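Local coordinates for nematode fatty acid retinoid binding protein (Necator americanus, PDB 4XCP), which is a secreted protein of the fatty-acid and retinol-binding family that probably binds lipids, and holds palmitic acid within its helical fold, at residues 19-23 with 24-28; 97-100 with 101-105; 111-115 with 116-120. All blocks are in the same frame, centred on the assembly; numbering follows the deposited sequence.

How the contacts relate
All three contacts are local turns of one almost wholly helical chain, and each has residues next to bound palmitic acid. Contacts 2 and 3 share helix 94-115, their centres about 20 Å apart: 97-105 lies toward its N-terminal end, while 111-120 takes in its C-terminal end and the loop that follows. Contact 1, the N-terminal entry to helix 23-26, touches contact 3, where I21 CG1 packs 3.7 Å from Y114 OH. Contact 2 stands apart from contact 1, their centres about 21 Å apart on opposite sides of the chain's centre. I21 and Y25 of contact 1, I104 of contact 2 and K111, Y114 and Y115 of contact 3 all touch bound palmitic acid.

Contact 1: 19-23 with 24-28; sequences EDIPA and DYRDL
P22 O accepts two backbone bonds at the start of helix 23-26, from Y25 N and from R26 N at 3.0 Å, the second straighter and in the carbonyl plane. P22 thus occupies the N-cap position, and D27 N bonding to A23 O carries the turn onward. R26 then folds back over the cap: bends at chi2 and chi3 bring NH1 to I21 O at 2.9 Å, with an N-H...O angle of 168°. The oxygen lies in the guanidinium plane, while A23 CA sits over one face of the group, 3.5 Å above it. On the way, R26 CD passes I21 CB at 3.5 Å, and Y18 adds a cation-pi partner. I21 directs its CG2 branch to Y25 CD2, 3.4 Å away, and the tyrosine also touches V129 and I110; I21 and Y25 both touch palmitic acid. D24 CG stands between its backbone N and carbonyl carbon (chi1 53°), which leaves OD1 near P22 CB, and its carboxylate forms a salt bridge with K122. On the outer side a water links the turn to a side chain, donating to A23 O and to D27 OD1 at 2.7 Å.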
loop_
_atom_site.group_PDB
_atom_site.type_symbol
_atom_site.label_atom_id
_atom_site.label_comp_id
_atom_site.label_asym_id
_atom_site.label_seq_id
_atom_site.Cartn_x
_atom_site.Cartn_y
_atom_site.Cartn_z
ATOM N N GLU A 19 12.466 4.866 -8.813
ATOM C CA GLU A 19 13.626 5.323 -8.033
ATOM C C GLU A 19 13.299 6.452 -7.033
ATOM O O GLU A 19 14.078 6.682 -6.099
ATOM C CB GLU A 19 14.783 5.738 -8.941
ATOM C CG GLU A 19 14.478 6.974 -9.776
ATOM C CD GLU A 19 15.624 7.564 -10.578
ATOM O OE1 GLU A 19 16.752 7.021 -10.527
ATOM O OE2 GLU A 19 15.390 8.596 -11.247
ATOM N N ASP A 20 12.148 7.145 -7.217
ATOM C CA ASP A 20 11.715 8.217 -6.306
ATOM C C ASP A 20 11.448 7.665 -4.922
ATOM O O ASP A 20 11.550 8.399 -3.946
ATOM C CB ASP A 20 10.464 8.923 -6.841
ATOM C CG ASP A 20 10.712 9.660 -8.138
ATOM O OD1 ASP A 20 11.890 9.798 -8.528
ATOM O OD2 ASP A 20 9.736 10.086 -8.765
ATOM N N ILE A 21 11.103 6.361 -4.849
ATOM C CA ILE A 21 10.834 5.664 -3.590
ATOM C C ILE A 21 12.159 5.100 -3.084
ATOM O O ILE A 21 12.782 4.321 -3.802
ATOM C CB ILE A 21 9.778 4.534 -3.746
ATOM C CG1 ILE A 21 8.540 4.973 -4.562
ATOM C CG2 ILE A 21 9.382 3.979 -2.371
ATOM C CD1 ILE A 21 7.689 3.770 -5.143
ATOM N N PRO A 22 12.606 5.441 -1.857
ATOM C CA PRO A 22 13.870 4.859 -1.347
ATOM C C PRO A 22 13.818 3.328 -1.377
ATOM O O PRO A 22 12.764 2.745 -1.062
ATOM C CB PRO A 22 13.951 5.390 0.093
ATOM C CG PRO A 22 13.109 6.613 0.101
ATOM C CD PRO A 22 12.006 6.376 -0.881
ATOM N N ALA A 23 14.924 2.690 -1.828
ATOM C CA ALA A 23 15.057 1.228 -1.937
ATOM C C ALA A 23 14.698 0.510 -0.611
ATOM O O ALA A 23 14.035 -0.524 -0.642
ATOM C CB ALA A 23 16.483 0.861 -2.363
ATOM N N ASP A 24 15.081 1.089 0.539
ATOM C CA ASP A 24 14.801 0.495 1.847
ATOM C C ASP A 24 13.308 0.604 2.227
ATOM O O ASP A 24 12.845 -0.183 3.050
ATOM C CB ASP A 24 15.751 1.021 2.959
ATOM C CG ASP A 24 15.849 2.533 3.130
ATOM O OD1 ASP A 24 15.379 3.268 2.229
ATOM O OD2 ASP A 24 16.447 2.981 4.143
ATOM N N TYR A 25 12.545 1.518 1.591
ATOM C CA TYR A 25 11.093 1.580 1.807
ATOM C C TYR A 25 10.455 0.540 0.872
ATOM O O TYR A 25 9.523 -0.138 1.277
ATOM C CB TYR A 25 10.513 2.984 1.569
ATOM C CG TYR A 25 9.003 3.049 1.743
ATOM C CD1 TYR A 25 8.429 3.206 3.003
ATOM C CD2 TYR A 25 8.152 2.941 0.647
ATOM C CE1 TYR A 25 7.044 3.261 3.165
ATOM C CE2 TYR A 25 6.768 2.994 0.795
ATOM C CZ TYR A 25 6.218 3.171 2.055
ATOM O OH TYR A 25 4.857 3.226 2.184
ATOM N N ARG A 26 10.949 0.424 -0.381
ATOM C CA ARG A 26 10.485 -0.583 -1.349
ATOM C C ARG A 26 10.712 -2.009 -0.779
ATOM O O ARG A 26 9.865 -2.876 -0.963
ATOM C CB ARG A 26 11.183 -0.395 -2.715
ATOM C CG ARG A 26 10.496 0.654 -3.613
ATOM C CD ARG A 26 11.476 1.516 -4.403
ATOM N NE ARG A 26 12.398 0.659 -5.085
ATOM C CZ ARG A 26 13.663 0.919 -5.375
ATOM N NH1 ARG A 26 14.170 2.129 -5.165
ATOM N NH2 ARG A 26 14.404 0.004 -5.950
ATOM N N ASP A 27 11.801 -2.219 -0.017
ATOM C CA ASP A 27 12.088 -3.509 0.647
ATOM C C ASP A 27 11.035 -3.899 1.709
ATOM O O ASP A 27 10.916 -5.082 2.030
ATOM C CB ASP A 27 13.473 -3.495 1.307
ATOM C CG ASP A 27 14.629 -3.548 0.325
ATOM O OD1 ASP A 27 14.414 -3.989 -0.813
ATOM O OD2 ASP A 27 15.754 -3.161 0.711
ATOM N N LEU A 28 10.268 -2.910 2.228
ATOM C CA LEU A 28 9.218 -3.127 3.236
ATOM C C LEU A 28 7.913 -3.494 2.570
ATOM O O LEU A 28 6.969 -3.903 3.251
ATOM C CB LEU A 28 8.991 -1.841 4.064
ATOM C CG LEU A 28 10.170 -1.246 4.849
ATOM C CD1 LEU A 28 9.722 0.007 5.599
ATOM C CD2 LEU A 28 10.775 -2.262 5.838
HETATM O O HOH W 1 14.459 -2.354 -2.908
#

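Contact 2: 97-100 with 101-105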
loop_
_atom_site.group_PDB
_atom_site.type_symbol
_atom_site.label_atom_id
_atom_site.label_comp_id
_atom_site.label_asym_id
_atom_site.label_seq_id
_atom_site.Cartn_x
_atom_site.Cartn_y
_atom_site.Cartn_z
ATOM N N LYS A 97 -8.509 -6.692 11.216
ATOM C CA LYS A 97 -9.196 -5.998 10.110
ATOM C C LYS A 97 -9.045 -4.473 10.288
ATOM O O LYS A 97 -8.664 -3.788 9.341
ATOM C CB LYS A 97 -10.682 -6.393 10.033
ATOM C CG LYS A 97 -11.400 -5.891 8.772
ATOM C CD LYS A 97 -12.877 -6.349 8.704
ATOM C CE LYS A 97 -13.046 -7.800 8.284
ATOM N NZ LYS A 97 -14.475 -8.206 8.196
ATOM N N GLY A 98 -9.299 -3.978 11.502
ATOM C CA GLY A 98 -9.149 -2.562 11.836
ATOM C C GLY A 98 -7.744 -2.053 11.577
ATOM O O GLY A 98 -7.569 -0.985 10.984
ATOM N N PHE A 99 -6.726 -2.860 11.963
ATOM C CA PHE A 99 -5.311 -2.532 11.762
ATOM C C PHE A 99 -4.966 -2.446 10.285
ATOM O O PHE A 99 -4.350 -1.473 9.857
ATOM C CB PHE A 99 -4.381 -3.541 12.458
ATOM C CG PHE A 99 -2.945 -3.424 11.988
ATOM C CD1 PHE A 99 -2.175 -2.309 12.314
ATOM C CD2 PHE A 99 -2.384 -4.393 11.160
ATOM C CE1 PHE A 99 -0.863 -2.189 11.846
ATOM C CE2 PHE A 99 -1.067 -4.277 10.714
ATOM C CZ PHE A 99 -0.315 -3.186 11.066
ATOM N N ALA A 100 -5.333 -3.484 9.528
ATOM C CA ALA A 100 -5.091 -3.590 8.098
ATOM C C ALA A 100 -5.739 -2.422 7.353
ATOM O O ALA A 100 -5.098 -1.829 6.492
ATOM C CB ALA A 100 -5.617 -4.918 7.580
ATOM N N GLU A 101 -6.981 -2.075 7.708
ATOM C CA GLU A 101 -7.713 -0.970 7.085
ATOM C C GLU A 101 -7.103 0.396 7.412
ATOM O O GLU A 101 -6.970 1.219 6.515
ATOM C CB GLU A 101 -9.203 -1.046 7.417
ATOM C CG GLU A 101 -9.855 -2.146 6.597
ATOM C CD GLU A 101 -11.279 -2.516 6.943
ATOM O OE1 GLU A 101 -11.746 -2.137 8.041
ATOM O OE2 GLU A 101 -11.919 -3.215 6.125
ATOM N N LYS A 102 -6.645 0.598 8.658
ATOM C CA LYS A 102 -5.953 1.826 9.031
ATOM C C LYS A 102 -4.599 1.902 8.307
ATOM O O LYS A 102 -4.257 2.962 7.798
ATOM C CB LYS A 102 -5.793 1.941 10.560
ATOM C CG LYS A 102 -5.147 3.258 11.026
ATOM C CD LYS A 102 -6.009 4.491 10.756
ATOM C CE LYS A 102 -5.180 5.745 10.737
ATOM N NZ LYS A 102 -6.028 6.965 10.827
ATOM N N SER A 103 -3.868 0.765 8.192
ATOM C CA SER A 103 -2.571 0.723 7.487
ATOM C C SER A 103 -2.720 1.094 6.008
ATOM O O SER A 103 -1.880 1.802 5.451
ATOM C CB SER A 103 -1.919 -0.652 7.631
ATOM O OG SER A 103 -1.677 -0.862 9.012
ATOM N N ILE A 104 -3.808 0.625 5.391
ATOM C CA ILE A 104 -4.150 0.909 3.999
ATOM C C ILE A 104 -4.455 2.387 3.812
ATOM O O ILE A 104 -3.979 2.977 2.855
ATOM C CB ILE A 104 -5.268 -0.028 3.496
ATOM C CG1 ILE A 104 -4.664 -1.423 3.188
ATOM C CG2 ILE A 104 -5.978 0.573 2.240
ATOM C CD1 ILE A 104 -5.670 -2.576 3.152
ATOM N N GLU A 105 -5.197 2.992 4.744
ATOM C CA GLU A 105 -5.518 4.426 4.721
ATOM C C GLU A 105 -4.211 5.263 4.742
ATOM O O GLU A 105 -4.089 6.232 3.988
ATOM C CB GLU A 105 -6.411 4.782 5.925
ATOM C CG GLU A 105 -6.886 6.224 5.963
ATOM C CD GLU A 105 -7.369 6.658 7.330
ATOM O OE1 GLU A 105 -8.530 6.352 7.681
ATOM O OE2 GLU A 105 -6.575 7.291 8.063
#
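The ring of F99 carries the hydroxyl of S103 over one face, OG lying 3.2 Å above its plane and nearer the rim than the centre, at CE1. Both residues lie on two turns of the alpha helix 94-115, where each backbone N-H of 101-104 bonds to the C=O four residues back. F147 forms an edge-to-face pair with the ring, so the phenylalanine ties helix 94-115 to helices 122-138 (V132, L135) and 141-150 (F147). F99 O is gripped twice by the same residue, by S103 N at 2.8 Å and by S103 OG at 2.9 Å. The hydroxyl can do this because it is placed anti to its carbonyl carbon and beside its own nitrogen (chi1 -62°), which turns it back toward the preceding turn; it reaches the oxygen from above the carbonyl plane. Along the outer side K97 and E101 run side by side in the same direction, K97 CG meeting E101 OE2 at 3.8 Å, while K97 NZ and E101 OE2 remain 6.0 Å apart. I89 packs against both of them and against A100. I104, whose N bonds to A100 O, touches palmitic acid. Next along the chain from E101, K102 bends at chi2 and places NZ 2.8 Å from E105 OE2, a salt bridge in which NZ meets OE2 on its syn side, 32° out of the carboxylate plane.

Contact 3: 111-115 with 116-120; sequences KARYY and TGNEP. With PLM (palmitic acid), chain B.
At the C-terminal end of helix 94-115 the chain leaves through a loop that folds back on the last turn, beside the palmitic acid site. T116 N still bonds to A112 O, and P120 then returns to press its ring on Y114: CD lies 3.6 Å from the ring centroid and 15° off the normal, a CH-pi contact. E119 crosses the same tyrosine at about a right angle, OE2 at the ring edge near CD1. Y114 OH is joined to P120 O through a water. R113 bends at chi3, and NH2 bonds to N118 OD1 at 2.8 Å from above the amide plane; P120 CA lies over one face of the R113 guanidinium, and R113 NH1 forms a salt bridge to D124. K111, bent at chi3 and chi4, bonds through NZ to O1 of palmitic acid at 2.8 Å, probably helping to balance the carboxylate's charge. Y114 CD2 packs on palmitic acid C4 at 3.6 Å, and Y115 brings its hydroxyl end to the middle of the acyl chain, OH 3.0 Å from C9. The turn packs against helix 42-53, where F52 stacks on Y115, and against helix 122-138, whose L125 touches Y114 and P120.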
loop_
_atom_site.group_PDB
_atom_site.type_symbol
_atom_site.label_atom_id
_atom_site.label_comp_id
_atom_site.label_asym_id
_atom_site.label_seq_id
_atom_site.Cartn_x
_atom_site.Cartn_y
_atom_site.Cartn_z
ATOM N N LYS A 111 0.696 7.305 -1.171
ATOM C CA LYS A 111 0.471 7.111 -2.606
ATOM C C LYS A 111 -0.090 8.397 -3.253
ATOM O O LYS A 111 0.425 8.820 -4.285
ATOM C CB LYS A 111 -0.483 5.930 -2.806
ATOM C CG LYS A 111 -0.574 5.451 -4.242
ATOM C CD LYS A 111 -1.392 4.159 -4.372
ATOM C CE LYS A 111 -0.657 2.927 -3.899
ATOM N NZ LYS A 111 0.611 2.723 -4.637
ATOM N N ALA A 112 -1.094 9.056 -2.604
ATOM C CA ALA A 112 -1.701 10.313 -3.080
ATOM C C ALA A 112 -0.624 11.389 -3.306
ATOM O O ALA A 112 -0.710 12.155 -4.266
ATOM C CB ALA A 112 -2.731 10.816 -2.073
ATOM N N ARG A 113 0.415 11.401 -2.455
ATOM C CA ARG A 113 1.506 12.365 -2.541
ATOM C C ARG A 113 2.420 12.157 -3.766
ATOM O O ARG A 113 3.029 13.128 -4.219
ATOM C CB ARG A 113 2.290 12.396 -1.231
ATOM C CG ARG A 113 1.466 13.004 -0.102
ATOM C CD ARG A 113 2.326 13.344 1.086
ATOM N NE ARG A 113 3.311 14.367 0.737
ATOM C CZ ARG A 113 4.351 14.681 1.497
ATOM N NH1 ARG A 113 4.545 14.069 2.656
ATOM N NH2 ARG A 113 5.201 15.619 1.106
ATOM N N TYR A 114 2.500 10.922 -4.313
ATOM C CA TYR A 114 3.294 10.627 -5.516
ATOM C C TYR A 114 2.546 11.044 -6.795
ATOM O O TYR A 114 3.174 11.204 -7.846
ATOM C CB TYR A 114 3.680 9.139 -5.601
ATOM C CG TYR A 114 4.811 8.738 -4.677
ATOM C CD1 TYR A 114 6.138 9.009 -5.006
ATOM C CD2 TYR A 114 4.555 8.098 -3.466
ATOM C CE1 TYR A 114 7.177 8.704 -4.126
ATOM C CE2 TYR A 114 5.594 7.725 -2.611
ATOM C CZ TYR A 114 6.901 8.035 -2.942
ATOM O OH TYR A 114 7.910 7.696 -2.077
ATOM N N TYR A 115 1.205 11.187 -6.707
ATOM C CA TYR A 115 0.336 11.579 -7.823
ATOM C C TYR A 115 0.254 13.079 -7.914
ATOM O O TYR A 115 0.367 13.631 -9.004
ATOM C CB TYR A 115 -1.077 11.043 -7.621
ATOM C CG TYR A 115 -1.275 9.579 -7.930
ATOM C CD1 TYR A 115 -0.843 9.035 -9.140
ATOM C CD2 TYR A 115 -1.992 8.759 -7.065
ATOM C CE1 TYR A 115 -1.069 7.694 -9.449
ATOM C CE2 TYR A 115 -2.252 7.427 -7.378
ATOM C CZ TYR A 115 -1.785 6.897 -8.568
ATOM O OH TYR A 115 -2.066 5.591 -8.867
ATOM N N THR A 116 0.037 13.737 -6.767
ATOM C CA THR A 116 -0.050 15.187 -6.672
ATOM C C THR A 116 1.380 15.782 -6.589
ATOM O O THR A 116 2.372 15.079 -6.859
ATOM C CB THR A 116 -1.040 15.601 -5.544
ATOM O OG1 THR A 116 -1.413 16.967 -5.723
ATOM C CG2 THR A 116 -0.492 15.381 -4.128
ATOM N N GLY A 117 1.460 17.071 -6.263
ATOM C CA GLY A 117 2.726 17.770 -6.112
ATOM C C GLY A 117 3.423 17.403 -4.816
ATOM O O GLY A 117 2.763 17.065 -3.821
ATOM N N ASN A 118 4.777 17.446 -4.844
ATOM C CA ASN A 118 5.685 17.182 -3.723
ATOM C C ASN A 118 5.537 15.736 -3.160
ATOM O O ASN A 118 4.673 15.437 -2.328
ATOM C CB ASN A 118 5.566 18.297 -2.649
ATOM C CG ASN A 118 5.777 17.908 -1.212
ATOM O OD1 ASN A 118 4.828 17.900 -0.422
ATOM N ND2 ASN A 118 7.012 17.576 -0.842
ATOM N N GLU A 119 6.409 14.848 -3.654
ATOM C CA GLU A 119 6.509 13.445 -3.253
ATOM C C GLU A 119 6.944 13.406 -1.788
ATOM O O GLU A 119 7.611 14.346 -1.340
ATOM C CB GLU A 119 7.574 12.724 -4.098
ATOM C CG GLU A 119 7.167 12.498 -5.544
ATOM C CD GLU A 119 8.201 11.770 -6.378
ATOM O OE1 GLU A 119 9.415 11.957 -6.136
ATOM O OE2 GLU A 119 7.793 11.008 -7.282
ATOM N N PRO A 120 6.614 12.345 -1.020
ATOM C CA PRO A 120 7.066 12.310 0.383
ATOM C C PRO A 120 8.586 12.291 0.512
ATOM O O PRO A 120 9.268 11.707 -0.327
ATOM C CB PRO A 120 6.469 11.006 0.935
ATOM C CG PRO A 120 5.484 10.530 -0.080
ATOM C CD PRO A 120 5.863 11.124 -1.390
HETATM C C1 PLM B . 3.084 3.259 -1.955
HETATM O O1 PLM B . 2.795 2.404 -2.896
HETATM O O2 PLM B . 2.715 3.124 -0.798
HETATM C C2 PLM B . 3.922 4.414 -2.421
HETATM C C3 PLM B . 4.253 4.460 -3.910
HETATM C C4 PLM B . 3.159 5.063 -4.767
HETATM C C5 PLM B . 3.475 5.100 -6.246
HETATM C C6 PLM B . 2.480 5.882 -7.090
HETATM C C7 PLM B . 1.713 5.065 -8.120
HETATM C C8 PLM B . 0.628 4.215 -7.519
HETATM C C9 PLM B . -0.081 3.324 -8.478
HETATM C CA PLM B . -0.308 1.932 -7.960
HETATM C CB PLM B . -1.658 1.634 -7.348
HETATM C CC PLM B . -1.867 0.154 -6.980
HETATM C CD PLM B . -1.155 -0.349 -5.709
HETATM C CE PLM B . 0.357 -0.554 -5.831
HETATM C CF PLM B . 1.011 -1.213 -4.645
HETATM C CG PLM B . 1.385 -0.288 -3.505
HETATM O O HOH W 2 9.894 9.546 -1.846
#